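Local coordinates for protein CurH (Lyngbya majuscula, PDB 3KG7) that probably catalyses the dehydration of a beta-hydroxyacyl intermediate during curacin biosynthesis, as the dehydratase domain of a polyketide synthase module, at residues Gly99-Glu104 / Met122-Asn127; Asp70-Gln75 / Pro228-Glu233; Thr21-Tyr26 / Met91-Asp96. One frame throughout, in Å; residues are numbered along the deposited sequence.

All three contacts are antiparallel strand pairings within the double hotdog fold of this dehydratase. Contacts 1 and 3, about 10 Å apart between centres, are joined by probable hydrogen bonds of F102 O with H93 N and E104 O with M91 N, linking strands 101-109 and 86-92. Contact 2, about 14 Å from contact 1 between centres, meets it where M122 packs on I71; contacts 2 and 3 stay about 10 Å apart between nearest atoms. Along the chain contact 3 closes before contact 1 opens, contact 2 encloses contact 1, and contacts 2 and 3 alternate. The pairings thus run outward from the seam between the two hotdog regions (contact 2) through contact 1 to contact 3, toward the subunit interface.

Contact 1 of 3, residues Gly99-Glu104 / Met122-Asn127; sequences GKQFVE and MSVSEN
K100 carries its CG opposite the carbonyl carbon (chi1 -65°) and bends at chi4, whereas E126 sets its CG between backbone N and carbonyl carbon (chi1 76°) and folds back at chi2; the carboxylate end of E126 thereby comes across the aliphatic stem of K100. A salt bridge results, K100 NZ to E126 OE1 at 3.5 Å. This bridge is long, and the stronger partner of NZ is E69, so two acidic groups share one ammonium. With an alanine here, E126 and E69 would probably lose the charge they share. Further along, Q101 pairs with V124 and V103 with M122 as hydrogen-bonded pairs; V103 N reaches M122 O at 2.7 Å and V124 N reaches Q101 O at 2.8 Å. On the face carrying Q101, V103, M122 and V124, V103 CG2 meets V124 CG2 at 3.8 Å, and V103, M122 and V124 also pack on helix 52-62. On the other face S123 OG sits at the edge of the F102 ring, 3.9 Å from CD1. Antiparallel pairing of consecutive strands 101-109 and 117-124 makes this the open end of a beta hairpin, with one face laid on the central helix of a hotdog fold.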
ATOM      1  N   GLY C  99      -3.948   4.996 -21.655  1.00 91.46           N
ATOM      2  CA  GLY C  99      -4.654   3.936 -20.948  1.00 89.99           C
ATOM      3  C   GLY C  99      -3.804   2.730 -20.599  1.00 89.22           C
ATOM      4  O   GLY C  99      -4.339   1.704 -20.191  1.00 89.13           O
ATOM      5  N   LYS C 100      -2.488   2.853 -20.773  1.00 87.59           N
ATOM      6  CA  LYS C 100      -1.522   1.817 -20.402  1.00 86.64           C
ATOM      7  C   LYS C 100      -1.250   1.840 -18.897  1.00 85.51           C
ATOM      8  O   LYS C 100      -1.233   2.907 -18.279  1.00 85.55           O
ATOM      9  CB  LYS C 100      -0.182   2.048 -21.103  1.00 87.27           C
ATOM     10  CG  LYS C 100      -0.174   1.941 -22.612  1.00 89.42           C
ATOM     11  CD  LYS C 100       1.256   1.881 -23.110  1.00 89.08           C
ATOM     12  CE  LYS C 100       1.391   2.463 -24.505  1.00 90.81           C
ATOM     13  NZ  LYS C 100       1.113   1.451 -25.549  1.00 91.99           N
ATOM     14  N   GLN C 101      -1.023   0.661 -18.316  1.00 82.66           N
ATOM     15  CA  GLN C 101      -0.685   0.544 -16.894  1.00 81.09           C
ATOM     16  C   GLN C 101       0.750   0.053 -16.752  1.00 81.98           C
ATOM     17  O   GLN C 101       1.091  -1.054 -17.186  1.00 83.59           O
ATOM     18  CB  GLN C 101      -1.628  -0.426 -16.166  1.00 79.06           C
ATOM     19  CG  GLN C 101      -3.091  -0.021 -16.122  1.00 76.98           C
ATOM     20  CD  GLN C 101      -4.015  -1.205 -15.832  1.00 78.34           C
ATOM     21  OE1 GLN C 101      -4.508  -1.371 -14.708  1.00 79.32           O
ATOM     22  NE2 GLN C 101      -4.238  -2.042 -16.841  1.00 76.93           N
ATOM     23  N   PHE C 102       1.592   0.885 -16.155  1.00 80.51           N
ATOM     24  CA  PHE C 102       2.972   0.504 -15.888  1.00 79.86           C
ATOM     25  C   PHE C 102       3.004  -0.448 -14.689  1.00 80.26           C
ATOM     26  O   PHE C 102       2.224  -0.296 -13.742  1.00 79.93           O
ATOM     27  CB  PHE C 102       3.821   1.750 -15.637  1.00 77.56           C
ATOM     28  CG  PHE C 102       5.296   1.502 -15.677  1.00 79.40           C
ATOM     29  CD1 PHE C 102       5.876   0.830 -16.750  1.00 79.32           C
ATOM     30  CD2 PHE C 102       6.120   1.959 -14.647  1.00 79.06           C
ATOM     31  CE1 PHE C 102       7.254   0.600 -16.782  1.00 79.72           C
ATOM     32  CE2 PHE C 102       7.494   1.743 -14.675  1.00 76.18           C
ATOM     33  CZ  PHE C 102       8.064   1.063 -15.741  1.00 76.96           C
ATOM     34  N   VAL C 103       3.878  -1.448 -14.750  1.00 80.37           N
ATOM     35  CA  VAL C 103       4.018  -2.422 -13.669  1.00 80.74           C
ATOM     36  C   VAL C 103       5.491  -2.554 -13.322  1.00 81.31           C
ATOM     37  O   VAL C 103       6.342  -2.616 -14.213  1.00 81.80           O
ATOM     38  CB  VAL C 103       3.466  -3.814 -14.074  1.00 84.21           C
ATOM     39  CG1 VAL C 103       3.705  -4.846 -12.968  1.00 84.21           C
ATOM     40  CG2 VAL C 103       1.972  -3.743 -14.429  1.00 83.29           C
ATOM     41  N   GLU C 104       5.799  -2.578 -12.030  1.00 80.83           N
ATOM     42  CA  GLU C 104       7.176  -2.822 -11.607  1.00 80.38           C
ATOM     43  C   GLU C 104       7.220  -3.725 -10.381  1.00 78.75           C
ATOM     44  O   GLU C 104       6.347  -3.646  -9.521  1.00 76.89           O
ATOM     45  CB  GLU C 104       7.941  -1.510 -11.408  1.00 80.93           C
ATOM     46  CG  GLU C 104       7.224  -0.489 -10.545  1.00 84.44           C
ATOM     47  CD  GLU C 104       7.838   0.906 -10.619  1.00 85.21           C
ATOM     48  OE1 GLU C 104       8.562   1.212 -11.592  1.00 84.45           O
ATOM     49  OE2 GLU C 104       7.581   1.705  -9.691  1.00 88.66           O
HETATM   50  N   MSE C 122       7.219  -3.608 -16.861  1.00 83.12           N
HETATM   51  CA  MSE C 122       6.447  -3.846 -18.084  1.00 88.35           C
HETATM   52  C   MSE C 122       5.222  -2.943 -18.143  1.00 84.67           C
HETATM   53  O   MSE C 122       4.899  -2.257 -17.170  1.00 83.58           O
HETATM   54  CB  MSE C 122       6.022  -5.312 -18.196  1.00 90.18           C
HETATM   55  CG  MSE C 122       4.986  -5.738 -17.176  1.00 95.45           C
HETATM   56 SE   MSE C 122       5.246  -7.575 -16.573  1.00103.34          SE
HETATM   57  CE  MSE C 122       6.949  -7.344 -15.640  1.00 98.32           C
ATOM     58  N   SER C 123       4.554  -2.947 -19.291  1.00 83.22           N
ATOM     59  CA  SER C 123       3.305  -2.226 -19.466  1.00 82.02           C
ATOM     60  C   SER C 123       2.205  -3.191 -19.853  1.00 83.69           C
ATOM     61  O   SER C 123       2.390  -4.051 -20.728  1.00 83.07           O
ATOM     62  CB  SER C 123       3.433  -1.151 -20.543  1.00 81.90           C
ATOM     63  OG  SER C 123       3.973   0.058 -20.022  1.00 82.62           O
ATOM     64  N   VAL C 124       1.067  -3.058 -19.180  1.00 84.56           N
ATOM     65  CA  VAL C 124      -0.159  -3.697 -19.617  1.00 84.28           C
ATOM     66  C   VAL C 124      -0.688  -2.849 -20.771  1.00 84.92           C
ATOM     67  O   VAL C 124      -0.861  -1.639 -20.623  1.00 86.32           O
ATOM     68  CB  VAL C 124      -1.176  -3.746 -18.466  1.00 83.29           C
ATOM     69  CG1 VAL C 124      -2.439  -4.505 -18.871  1.00 81.58           C
ATOM     70  CG2 VAL C 124      -0.541  -4.392 -17.255  1.00 82.15           C
ATOM     71  N   SER C 125      -0.907  -3.469 -21.926  1.00 86.20           N
ATOM     72  CA  SER C 125      -1.458  -2.767 -23.083  1.00 87.04           C
ATOM     73  C   SER C 125      -2.878  -2.268 -22.789  1.00 86.07           C
ATOM     74  O   SER C 125      -3.612  -2.910 -22.038  1.00 88.13           O
ATOM     75  CB  SER C 125      -1.456  -3.690 -24.303  1.00 88.07           C
ATOM     76  OG  SER C 125      -1.813  -2.990 -25.488  1.00 91.59           O
ATOM     77  N   GLU C 126      -3.259  -1.122 -23.353  1.00 74.52           N
ATOM     78  CA  GLU C 126      -4.635  -0.629 -23.204  1.00 64.74           C
ATOM     79  C   GLU C 126      -5.565  -1.374 -24.148  1.00 60.28           C
ATOM     80  O   GLU C 126      -6.790  -1.246 -24.062  1.00 58.15           O
ATOM     81  CB  GLU C 126      -4.735   0.883 -23.434  1.00 62.81           C
ATOM     82  CG  GLU C 126      -4.661   1.337 -24.893  1.00 62.67           C
ATOM     83  CD  GLU C 126      -3.238   1.536 -25.395  1.00 62.77           C
ATOM     84  OE1 GLU C 126      -2.292   1.432 -24.581  1.00 62.39           O
ATOM     85  OE2 GLU C 126      -3.068   1.799 -26.609  1.00 60.62           O
ATOM     86  N   ASN C 127      -4.967  -2.154 -25.045  1.00 54.81           N
ATOM     87  CA  ASN C 127      -5.715  -2.902 -26.038  1.00 53.17           C
ATOM     88  C   ASN C 127      -5.673  -4.393 -25.810  1.00 51.44           C
ATOM     89  O   ASN C 127      -4.609  -5.005 -25.912  1.00 54.61           O
ATOM     90  CB  ASN C 127      -5.210  -2.598 -27.450  1.00 51.59           C
ATOM     91  CG  ASN C 127      -5.843  -1.370 -28.032  1.00 48.83           C
ATOM     92  OD1 ASN C 127      -7.042  -1.360 -28.315  1.00 49.56           O
ATOM     93  ND2 ASN C 127      -5.046  -0.318 -28.211  1.00 47.53           N
TER

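Contact 2 of 3, residues Asp70-Gln75 / Pro228-Glu233; sequences DINFQQ and PWRVKE
I71 pairs with V231, and F73 packs on P228 and V231, at the seam of the double hotdog fold, where strand 66-73 of one hotdog region runs antiparallel to strand 225-236 of the other. Four backbone bonds fix the register. I71 and V231 form a hydrogen-bonded pair, each donating to the other: I71 N to V231 O at 3.0 Å and V231 N to I71 O at 2.9 Å. The amide of D70 donates to K232 O at the corner of the chain. F73 N points almost straight at W229 O, 3.1 Å away with 177° at the hydrogen, although it approaches from above the carbonyl plane and not along a lone pair. Beyond the pair, the backbone of N72 bonds to S121 of strand 117-124, and the backbones of W229 and R230 both bond to T282 of strand 274-286, in a classic beta bulge. Between these two bulge residues, W229 CH2 stands 4.1 Å above the plane of the R230 guanidinium, over that group's centre, while R230 CG lies over one face of the indole toward its rim. On the buried face I71 and V231 lie side by side, I71 CD1 3.9 Å from V231 CB. With CG opposite its carbonyl carbon (chi1 -42°), F73 crosses P228 and V231; its CE2 meets P228 CB at 3.7 Å. At the ring edge of F73, P228 O comes within 3.4 Å of CD2.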
ATOM      1  N   ASP C  70       6.744  -4.453 -23.654  1.00 83.53           N
ATOM      2  CA  ASP C  70       8.016  -3.877 -23.174  1.00 84.66           C
ATOM      3  C   ASP C  70       8.420  -4.411 -21.801  1.00 83.10           C
ATOM      4  O   ASP C  70       8.575  -3.652 -20.836  1.00 82.48           O
ATOM      5  CB  ASP C  70       7.968  -2.349 -23.169  1.00 88.43           C
ATOM      6  CG  ASP C  70       7.572  -1.778 -24.514  1.00 91.57           C
ATOM      7  OD1 ASP C  70       6.354  -1.699 -24.798  1.00 91.29           O
ATOM      8  OD2 ASP C  70       8.486  -1.406 -25.283  1.00 94.11           O
ATOM      9  N   ILE C  71       8.573  -5.729 -21.733  1.00 80.75           N
ATOM     10  CA  ILE C  71       8.921  -6.416 -20.501  1.00 80.08           C
ATOM     11  C   ILE C  71      10.433  -6.462 -20.377  1.00 80.26           C
ATOM     12  O   ILE C  71      11.120  -6.865 -21.315  1.00 81.18           O
ATOM     13  CB  ILE C  71       8.355  -7.858 -20.468  1.00 80.52           C
ATOM     14  CG1 ILE C  71       6.828  -7.848 -20.646  1.00 78.76           C
ATOM     15  CG2 ILE C  71       8.743  -8.552 -19.154  1.00 80.85           C
ATOM     16  CD1 ILE C  71       6.251  -9.150 -21.186  1.00 76.71           C
ATOM     17  N   ASN C  72      10.942  -6.017 -19.229  1.00 79.58           N
ATOM     18  CA  ASN C  72      12.372  -6.126 -18.923  1.00 79.05           C
ATOM     19  C   ASN C  72      12.637  -6.783 -17.577  1.00 79.37           C
ATOM     20  O   ASN C  72      11.915  -6.551 -16.593  1.00 81.95           O
ATOM     21  CB  ASN C  72      13.059  -4.764 -18.950  1.00 80.23           C
ATOM     22  CG  ASN C  72      12.725  -3.963 -20.187  1.00 81.03           C
ATOM     23  OD1 ASN C  72      11.592  -3.489 -20.343  1.00 81.32           O
ATOM     24  ND2 ASN C  72      13.711  -3.788 -21.065  1.00 78.49           N
ATOM     25  N   PHE C  73      13.673  -7.610 -17.538  1.00 78.27           N
ATOM     26  CA  PHE C  73      14.124  -8.191 -16.286  1.00 77.93           C
ATOM     27  C   PHE C  73      15.470  -7.600 -15.919  1.00 78.16           C
ATOM     28  O   PHE C  73      16.399  -7.575 -16.731  1.00 78.47           O
ATOM     29  CB  PHE C  73      14.216  -9.711 -16.372  1.00 77.63           C
ATOM     30  CG  PHE C  73      13.073 -10.339 -17.094  1.00 78.52           C
ATOM     31  CD1 PHE C  73      11.778 -10.248 -16.589  1.00 77.89           C
ATOM     32  CD2 PHE C  73      13.284 -11.024 -18.290  1.00 78.79           C
ATOM     33  CE1 PHE C  73      10.712 -10.822 -17.267  1.00 78.92           C
ATOM     34  CE2 PHE C  73      12.213 -11.610 -18.979  1.00 78.69           C
ATOM     35  CZ  PHE C  73      10.928 -11.509 -18.464  1.00 78.18           C
ATOM     36  N   GLN C  74      15.552  -7.106 -14.693  1.00 78.99           N
ATOM     37  CA  GLN C  74      16.781  -6.563 -14.150  1.00 79.85           C
ATOM     38  C   GLN C  74      17.471  -7.670 -13.340  1.00 80.70           C
ATOM     39  O   GLN C  74      17.673  -8.781 -13.850  1.00 82.22           O
ATOM     40  CB  GLN C  74      16.474  -5.317 -13.308  1.00 79.32           C
ATOM     41  CG  GLN C  74      15.869  -4.142 -14.095  1.00 78.44           C
ATOM     42  CD  GLN C  74      14.405  -4.354 -14.485  1.00 80.31           C
ATOM     43  OE1 GLN C  74      13.539  -4.514 -13.629  1.00 82.09           O
ATOM     44  NE2 GLN C  74      14.126  -4.340 -15.783  1.00 79.45           N
ATOM     45  N   GLN C  75      17.831  -7.390 -12.090  1.00 81.64           N
ATOM     46  CA  GLN C  75      18.455  -8.428 -11.266  1.00 81.27           C
ATOM     47  C   GLN C  75      17.429  -9.477 -10.825  1.00 79.87           C
ATOM     48  O   GLN C  75      16.261  -9.155 -10.581  1.00 78.71           O
ATOM     49  CB  GLN C  75      19.247  -7.852 -10.087  1.00 83.01           C
ATOM     50  CG  GLN C  75      18.746  -6.524  -9.541  1.00 85.83           C
ATOM     51  CD  GLN C  75      19.827  -5.774  -8.766  1.00 88.46           C
ATOM     52  OE1 GLN C  75      20.940  -6.284  -8.557  1.00 88.79           O
ATOM     53  NE2 GLN C  75      19.505  -4.556  -8.335  1.00 89.20           N
ATOM     54  N   PRO C 228      16.920 -14.823 -19.209  1.00 81.57           N
ATOM     55  CA  PRO C 228      15.916 -13.968 -19.833  1.00 80.12           C
ATOM     56  C   PRO C 228      16.198 -12.499 -19.538  1.00 78.46           C
ATOM     57  O   PRO C 228      16.478 -12.137 -18.398  1.00 76.79           O
ATOM     58  CB  PRO C 228      14.615 -14.418 -19.165  1.00 81.84           C
ATOM     59  CG  PRO C 228      14.853 -15.846 -18.821  1.00 82.95           C
ATOM     60  CD  PRO C 228      16.306 -15.926 -18.444  1.00 82.20           C
ATOM     61  N   TRP C 229      16.132 -11.666 -20.570  1.00 78.43           N
ATOM     62  CA  TRP C 229      16.532 -10.268 -20.449  1.00 78.12           C
ATOM     63  C   TRP C 229      15.416  -9.281 -20.802  1.00 77.60           C
ATOM     64  O   TRP C 229      15.251  -8.250 -20.144  1.00 77.22           O
ATOM     65  CB  TRP C 229      17.782 -10.008 -21.293  1.00 78.19           C
ATOM     66  CG  TRP C 229      18.253  -8.586 -21.264  1.00 78.17           C
ATOM     67  CD1 TRP C 229      18.454  -7.805 -20.156  1.00 78.02           C
ATOM     68  CD2 TRP C 229      18.598  -7.775 -22.395  1.00 78.31           C
ATOM     69  NE1 TRP C 229      18.894  -6.558 -20.531  1.00 78.35           N
ATOM     70  CE2 TRP C 229      18.991  -6.512 -21.898  1.00 78.69           C
ATOM     71  CE3 TRP C 229      18.607  -7.991 -23.781  1.00 78.27           C
ATOM     72  CZ2 TRP C 229      19.394  -5.466 -22.741  1.00 78.82           C
ATOM     73  CZ3 TRP C 229      19.005  -6.949 -24.619  1.00 78.24           C
ATOM     74  CH2 TRP C 229      19.395  -5.704 -24.093  1.00 78.33           C
ATOM     75  N   ARG C 230      14.673  -9.590 -21.859  1.00 78.23           N
ATOM     76  CA  ARG C 230      13.488  -8.818 -22.215  1.00 78.90           C
ATOM     77  C   ARG C 230      12.540  -9.611 -23.109  1.00 78.60           C
ATOM     78  O   ARG C 230      12.948 -10.565 -23.782  1.00 79.58           O
ATOM     79  CB  ARG C 230      13.856  -7.460 -22.844  1.00 79.94           C
ATOM     80  CG  ARG C 230      14.371  -7.502 -24.272  1.00 81.35           C
ATOM     81  CD  ARG C 230      14.581  -6.093 -24.821  1.00 82.94           C
ATOM     82  NE  ARG C 230      15.534  -6.087 -25.938  1.00 86.76           N
ATOM     83  CZ  ARG C 230      16.019  -4.996 -26.531  1.00 86.71           C
ATOM     84  NH1 ARG C 230      15.655  -3.778 -26.142  1.00 87.29           N
ATOM     85  NH2 ARG C 230      16.878  -5.126 -27.529  1.00 86.89           N
ATOM     86  N   VAL C 231      11.270  -9.211 -23.084  1.00 78.59           N
ATOM     87  CA  VAL C 231      10.221  -9.789 -23.919  1.00 78.43           C
ATOM     88  C   VAL C 231       9.452  -8.640 -24.560  1.00 78.89           C
ATOM     89  O   VAL C 231       8.945  -7.766 -23.857  1.00 80.96           O
ATOM     90  CB  VAL C 231       9.239 -10.660 -23.088  1.00 78.03           C
ATOM     91  CG1 VAL C 231       8.091 -11.176 -23.961  1.00 77.92           C
ATOM     92  CG2 VAL C 231       9.966 -11.819 -22.433  1.00 76.61           C
ATOM     93  N   LYS C 232       9.375  -8.636 -25.886  1.00 79.65           N
ATOM     94  CA  LYS C 232       8.677  -7.577 -26.605  1.00 80.76           C
ATOM     95  C   LYS C 232       7.197  -7.546 -26.234  1.00 80.18           C
ATOM     96  O   LYS C 232       6.702  -6.529 -25.760  1.00 79.43           O
ATOM     97  CB  LYS C 232       8.865  -7.748 -28.115  1.00 82.41           C
ATOM     98  CG  LYS C 232       7.987  -6.850 -28.989  1.00 85.45           C
ATOM     99  CD  LYS C 232       8.556  -5.443 -29.166  1.00 86.55           C
ATOM    100  CE  LYS C 232       7.585  -4.579 -29.957  1.00 86.71           C
ATOM    101  NZ  LYS C 232       8.236  -3.347 -30.466  1.00 88.58           N
ATOM    102  N   GLU C 233       6.509  -8.666 -26.434  1.00 80.99           N
ATOM    103  CA  GLU C 233       5.077  -8.757 -26.150  1.00 84.71           C
ATOM    104  C   GLU C 233       4.703 -10.152 -25.673  1.00 84.96           C
ATOM    105  O   GLU C 233       5.306 -11.148 -26.085  1.00 83.95           O
ATOM    106  CB  GLU C 233       4.242  -8.350 -27.382  1.00 87.26           C
ATOM    107  CG  GLU C 233       2.730  -8.577 -27.246  1.00 90.06           C
ATOM    108  CD  GLU C 233       1.890  -7.357 -27.634  1.00 92.93           C
ATOM    109  OE1 GLU C 233       2.397  -6.219 -27.523  1.00 95.18           O
ATOM    110  OE2 GLU C 233       0.711  -7.531 -28.028  1.00 92.82           O
TER

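Contact 3 of 3, residues Thr21-Tyr26 / Met91-Asp96; sequences TGQTIY and MLHTAD
Q23 reaches across to M91, H93 and T94 from near the start of strand 24-30. Its CB lies 3.9 Å from L92 O and is also close to the selenium of M91, a selenomethionine. CG, opposite the carbonyl carbon (chi1 -80°), passes the backbone of H93 and T94, and from there the chain runs extended. CD comes up to the CE methyl of M91. At the tip the two branches divide. Q23 OE1 lies 3.2 Å from M91 CE. Q23 NE2 approaches H93 CD2 at 3.4 Å, the amide and imidazole planes being turned 72° apart. OE1 also receives a weak hydrogen bond from T21 OG1, and that hydroxyl accepts from Q23 N at 2.8 Å, which closes an ST turn.

Beyond Q23 the segments pair as antiparallel strands. T24 and L92 are a hydrogen-bonded pair, T24 N to L92 O at 3.1 Å and L92 N to T24 O at 2.8 Å. On the neighbouring non-hydrogen-bonded pair, M91 holds its CG opposite the backbone N (chi1 175°), then bends at chi2 so that SE crosses I25 and meets its CG1 at 3.6 Å. The CG of M91 in turn lies over one face of the H93 ring, toward its rim. Next in the sheet, strand 101-109 borders L92; I25 also packs on L18, and M91 on S20, of the second subunit.

Two backbone bonds thus set the strand register, while the side chains meet mainly by van der Waals packing; T21 OG1 holds the backbone N of Q23 and only weakly engages its carboxamide oxygen, and that carboxamide has the M91 methyl and H93 CD2 as its neighbours across the contact.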
ATOM      1  N   THR C  21      -3.475   7.786  -5.194  1.00 84.22           N
ATOM      2  CA  THR C  21      -3.007   7.701  -6.574  1.00 84.67           C
ATOM      3  C   THR C  21      -3.906   6.881  -7.506  1.00 84.54           C
ATOM      4  O   THR C  21      -3.912   7.089  -8.726  1.00 85.35           O
ATOM      5  CB  THR C  21      -1.628   7.027  -6.607  1.00 86.92           C
ATOM      6  OG1 THR C  21      -1.762   5.672  -6.169  1.00 86.96           O
ATOM      7  CG2 THR C  21      -0.638   7.744  -5.688  1.00 88.09           C
ATOM      8  N   GLY C  22      -4.645   5.936  -6.932  1.00 83.50           N
ATOM      9  CA  GLY C  22      -5.356   4.928  -7.714  1.00 81.88           C
ATOM     10  C   GLY C  22      -4.393   3.835  -8.162  1.00 83.11           C
ATOM     11  O   GLY C  22      -4.613   3.167  -9.174  1.00 83.94           O
ATOM     12  N   GLN C  23      -3.305   3.666  -7.419  1.00 81.82           N
ATOM     13  CA  GLN C  23      -2.382   2.575  -7.672  1.00 82.23           C
ATOM     14  C   GLN C  23      -2.845   1.335  -6.936  1.00 81.00           C
ATOM     15  O   GLN C  23      -3.720   1.408  -6.076  1.00 82.27           O
ATOM     16  CB  GLN C  23      -0.968   2.932  -7.209  1.00 85.44           C
ATOM     17  CG  GLN C  23      -0.196   3.811  -8.171  1.00 90.07           C
ATOM     18  CD  GLN C  23       0.905   4.612  -7.487  1.00 94.52           C
ATOM     19  OE1 GLN C  23       0.915   4.781  -6.261  1.00 94.61           O
ATOM     20  NE2 GLN C  23       1.834   5.126  -8.285  1.00 97.18           N
ATOM     21  N   THR C  24      -2.249   0.198  -7.276  1.00 78.47           N
ATOM     22  CA  THR C  24      -2.494  -1.053  -6.589  1.00 76.82           C
ATOM     23  C   THR C  24      -1.156  -1.706  -6.272  1.00 78.10           C
ATOM     24  O   THR C  24      -0.297  -1.851  -7.152  1.00 77.92           O
ATOM     25  CB  THR C  24      -3.324  -1.997  -7.474  1.00 79.04           C
ATOM     26  OG1 THR C  24      -4.490  -1.308  -7.937  1.00 83.00           O
ATOM     27  CG2 THR C  24      -3.769  -3.219  -6.702  1.00 80.39           C
ATOM     28  N   ILE C  25      -0.960  -2.071  -5.009  1.00 78.32           N
ATOM     29  CA  ILE C  25       0.247  -2.796  -4.613  1.00 81.38           C
ATOM     30  C   ILE C  25      -0.155  -4.189  -4.211  1.00 80.16           C
ATOM     31  O   ILE C  25      -1.092  -4.361  -3.440  1.00 81.74           O
ATOM     32  CB  ILE C  25       0.999  -2.167  -3.407  1.00 82.97           C
ATOM     33  CG1 ILE C  25       1.238  -0.680  -3.606  1.00 87.10           C
ATOM     34  CG2 ILE C  25       2.360  -2.838  -3.192  1.00 82.21           C
ATOM     35  CD1 ILE C  25       1.663   0.019  -2.328  1.00 92.00           C
ATOM     36  N   TYR C  26       0.557  -5.176  -4.743  1.00 79.08           N
ATOM     37  CA  TYR C  26       0.463  -6.534  -4.264  1.00 78.01           C
ATOM     38  C   TYR C  26       1.734  -6.876  -3.489  1.00 78.91           C
ATOM     39  O   TYR C  26       2.828  -6.935  -4.056  1.00 80.55           O
ATOM     40  CB  TYR C  26       0.254  -7.482  -5.430  1.00 79.46           C
ATOM     41  CG  TYR C  26      -1.005  -7.204  -6.232  1.00 81.77           C
ATOM     42  CD1 TYR C  26      -2.199  -7.890  -5.959  1.00 78.76           C
ATOM     43  CD2 TYR C  26      -1.004  -6.264  -7.276  1.00 79.77           C
ATOM     44  CE1 TYR C  26      -3.358  -7.645  -6.692  1.00 79.26           C
ATOM     45  CE2 TYR C  26      -2.166  -6.012  -8.019  1.00 78.09           C
ATOM     46  CZ  TYR C  26      -3.333  -6.709  -7.720  1.00 80.41           C
ATOM     47  OH  TYR C  26      -4.482  -6.470  -8.445  1.00 83.62           O
HETATM   48  N   MSE C  91       3.959  -3.362  -8.167  1.00 83.61           N
HETATM   49  CA  MSE C  91       3.267  -2.087  -8.202  1.00 85.77           C
HETATM   50  C   MSE C  91       2.584  -1.891  -9.561  1.00 83.30           C
HETATM   51  O   MSE C  91       3.238  -1.869 -10.611  1.00 82.45           O
HETATM   52  CB  MSE C  91       4.262  -0.968  -7.872  1.00 99.26           C
HETATM   53  CG  MSE C  91       3.734   0.465  -7.974  1.00110.27           C
HETATM   54 SE   MSE C  91       2.513   1.018  -6.536  1.00129.92          SE
HETATM   55  CE  MSE C  91       3.366   2.731  -6.108  1.00114.43           C
ATOM     56  N   LEU C  92       1.261  -1.786  -9.531  1.00 80.41           N
ATOM     57  CA  LEU C  92       0.466  -1.606 -10.740  1.00 78.38           C
ATOM     58  C   LEU C  92       0.010  -0.165 -10.793  1.00 79.48           C
ATOM     59  O   LEU C  92      -0.843   0.261 -10.009  1.00 78.29           O
ATOM     60  CB  LEU C  92      -0.729  -2.561 -10.735  1.00 78.34           C
ATOM     61  CG  LEU C  92      -1.849  -2.438 -11.764  1.00 77.00           C
ATOM     62  CD1 LEU C  92      -1.367  -2.908 -13.111  1.00 79.82           C
ATOM     63  CD2 LEU C  92      -3.033  -3.262 -11.320  1.00 74.37           C
ATOM     64  N   HIS C  93       0.590   0.595 -11.711  1.00 80.17           N
ATOM     65  CA  HIS C  93       0.323   2.022 -11.747  1.00 81.56           C
ATOM     66  C   HIS C  93      -1.046   2.348 -12.293  1.00 81.65           C
ATOM     67  O   HIS C  93      -1.681   1.528 -12.960  1.00 84.16           O
ATOM     68  CB  HIS C  93       1.414   2.765 -12.502  1.00 82.00           C
ATOM     69  CG  HIS C  93       2.732   2.730 -11.812  1.00 82.89           C
ATOM     70  ND1 HIS C  93       3.657   1.734 -12.033  1.00 85.48           N
ATOM     71  CD2 HIS C  93       3.274   3.550 -10.884  1.00 85.99           C
ATOM     72  CE1 HIS C  93       4.724   1.952 -11.284  1.00 86.14           C
ATOM     73  NE2 HIS C  93       4.517   3.046 -10.575  1.00 88.43           N
ATOM     74  N   THR C  94      -1.520   3.541 -11.978  1.00 82.40           N
ATOM     75  CA  THR C  94      -2.803   3.981 -12.486  1.00 84.28           C
ATOM     76  C   THR C  94      -2.656   4.249 -13.994  1.00 84.91           C
ATOM     77  O   THR C  94      -1.621   4.755 -14.451  1.00 86.34           O
ATOM     78  CB  THR C  94      -3.332   5.194 -11.673  1.00 85.55           C
ATOM     79  OG1 THR C  94      -4.634   5.567 -12.139  1.00 90.57           O
ATOM     80  CG2 THR C  94      -2.372   6.391 -11.733  1.00 84.84           C
ATOM     81  N   ALA C  95      -3.667   3.868 -14.767  1.00 85.24           N
ATOM     82  CA  ALA C  95      -3.596   3.980 -16.229  1.00 84.49           C
ATOM     83  C   ALA C  95      -3.293   5.411 -16.664  1.00 84.98           C
ATOM     84  O   ALA C  95      -3.791   6.373 -16.069  1.00 84.35           O
ATOM     85  CB  ALA C  95      -4.878   3.496 -16.859  1.00 83.29           C
ATOM     86  N   ASP C  96      -2.464   5.538 -17.697  1.00 85.45           N
ATOM     87  CA  ASP C  96      -2.070   6.844 -18.215  1.00 86.78           C
ATOM     88  C   ASP C  96      -3.055   7.383 -19.269  1.00 88.27           C
ATOM     89  O   ASP C  96      -4.158   6.856 -19.424  1.00 88.48           O
ATOM     90  CB  ASP C  96      -0.626   6.790 -18.746  1.00 84.63           C
ATOM     91  CG  ASP C  96      -0.462   5.871 -19.957  1.00 84.26           C
ATOM     92  OD1 ASP C  96       0.582   5.205 -20.063  1.00 83.75           O
ATOM     93  OD2 ASP C  96      -1.354   5.821 -20.825  1.00 85.78           O
TER